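Local coordinates for alpha-catenin-like protein hmp-1 (PDB 5H5M), which links the cadherin-catenin complex of adherens junctions to actin filaments, supporting cell migration and shape change during embryonic body enclosure and elongation, at residues Asp121-Thr126 against Leu226-Leu231. Sequence-based numbering, arbitrary orientation.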
# COMPACT_ATOMS: atom_id res chain seq x y z
N ASP A 121 0.87 2.82 2.91
CA ASP A 121 1.68 3.61 3.84
C ASP A 121 2.57 4.63 3.14
O ASP A 121 2.60 5.80 3.52
CB ASP A 121 2.57 2.69 4.70
CG ASP A 121 1.77 1.82 5.66
OD1 ASP A 121 0.61 2.18 5.97
OD2 ASP A 121 2.30 0.78 6.10
N ALA A 122 3.29 4.19 2.12
CA ALA A 122 4.36 4.99 1.52
C ALA A 122 3.85 6.17 0.70
O ALA A 122 4.55 7.18 0.58
CB ALA A 122 5.25 4.10 0.66
N PHE A 123 2.65 6.05 0.15
CA PHE A 123 2.15 7.05 -0.79
C PHE A 123 0.94 7.83 -0.28
O PHE A 123 0.27 8.51 -1.06
CB PHE A 123 1.82 6.39 -2.13
CG PHE A 123 3.04 5.88 -2.86
CD1 PHE A 123 3.60 4.65 -2.54
CD2 PHE A 123 3.63 6.65 -3.86
CE1 PHE A 123 4.73 4.19 -3.19
CE2 PHE A 123 4.76 6.19 -4.52
CZ PHE A 123 5.32 4.96 -4.19
N LEU A 124 0.66 7.74 1.02
CA LEU A 124 -0.47 8.48 1.58
C LEU A 124 -0.19 9.98 1.62
O LEU A 124 -1.13 10.78 1.70
CB LEU A 124 -0.82 7.96 2.98
CG LEU A 124 0.03 8.20 4.24
CD1 LEU A 124 -0.20 9.58 4.85
CD2 LEU A 124 -0.27 7.12 5.27
N ASP A 125 1.08 10.37 1.56
CA ASP A 125 1.44 11.78 1.56
C ASP A 125 2.80 12.01 0.93
O ASP A 125 3.82 12.01 1.62
CB ASP A 125 1.42 12.34 2.99
CG ASP A 125 1.56 13.85 3.04
OD1 ASP A 125 1.66 14.48 1.97
OD2 ASP A 125 1.54 14.41 4.16
N THR A 126 2.81 12.21 -0.38
CA THR A 126 4.06 12.37 -1.12
C THR A 126 4.44 13.83 -1.33
O THR A 126 5.47 14.13 -1.94
CB THR A 126 3.97 11.68 -2.50
OG1 THR A 126 2.86 12.22 -3.23
CG2 THR A 126 3.80 10.18 -2.34
N LEU A 226 4.37 10.34 -11.80
CA LEU A 226 4.53 9.26 -12.76
C LEU A 226 4.53 7.90 -12.06
O LEU A 226 3.84 6.98 -12.47
CB LEU A 226 5.83 9.46 -13.55
CG LEU A 226 6.26 8.31 -14.46
CD1 LEU A 226 5.16 8.01 -15.43
CD2 LEU A 226 7.54 8.66 -15.21
N LEU A 227 5.32 7.80 -10.99
CA LEU A 227 5.47 6.54 -10.27
C LEU A 227 4.17 6.13 -9.60
O LEU A 227 3.80 4.95 -9.61
CB LEU A 227 6.58 6.67 -9.23
CG LEU A 227 6.71 5.50 -8.24
CD1 LEU A 227 7.05 4.22 -8.99
CD2 LEU A 227 7.74 5.79 -7.16
N THR A 228 3.48 7.10 -9.01
CA THR A 228 2.22 6.83 -8.32
C THR A 228 1.18 6.32 -9.30
O THR A 228 0.45 5.36 -9.01
CB THR A 228 1.68 8.09 -7.62
OG1 THR A 228 2.70 8.66 -6.79
CG2 THR A 228 0.47 7.75 -6.77
N THR A 229 1.12 6.94 -10.48
CA THR A 229 0.19 6.53 -11.51
C THR A 229 0.51 5.11 -11.98
O THR A 229 -0.38 4.27 -12.10
CB THR A 229 0.24 7.47 -12.72
OG1 THR A 229 -0.11 8.79 -12.30
CG2 THR A 229 -0.76 7.02 -13.78
N ALA A 230 1.79 4.84 -12.23
CA ALA A 230 2.21 3.53 -12.71
C ALA A 230 1.87 2.42 -11.71
O ALA A 230 1.41 1.35 -12.09
CB ALA A 230 3.69 3.53 -13.02
N LEU A 231 2.08 2.70 -10.42
CA LEU A 231 1.77 1.74 -9.35
C LEU A 231 0.28 1.44 -9.22
O LEU A 231 -0.11 0.30 -8.96
CB LEU A 231 2.31 2.24 -8.01
CG LEU A 231 3.81 2.05 -7.79
CD1 LEU A 231 4.22 2.65 -6.47
CD2 LEU A 231 4.17 0.57 -7.83
O HOH W 1 2.06 11.09 -5.47
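Phe123 reaches across to helix 207-233 and drives its ring against Leu231 and Leu227, one helical turn apart. The tightest touch is at the ring's far end, where Phe123 CZ lies 3.4 Å from Leu231 CD1, which comes in obliquely. Leu227 CD2 meets the ring at its edge, close to its plane, 3.9 Å from Phe123 CZ. With CG anti to its own carbonyl carbon (chi1 -68°), Phe123 points its ring at the helix just where helix 92-122 gives out. Ile159 of helix 142-166 also packs on it, and Ala163 and Ser166 touch the two leucines, so this end belongs to the helix-bundle interior of the M domain.

The other side is looser and wet. Thr228 OG1 sits 3.7 Å from Phe123 CD2 and is hydrogen-bonded to Val224 O in its own helix. A water donates to Thr228 OG1 at 2.8 Å and hydrogen-bonds Thr126 OG1 at 2.6 Å, linking the two hydroxyls. Cut back to an alanine, Phe123 would lose its ring, which would probably open a gap beside Leu231 CD1 and Leu227 CD2. With no direct hydrogen bond between the segments, the ring's fit against the leucines must position the turn, while the water ties Thr126 to Thr228 only indirectly.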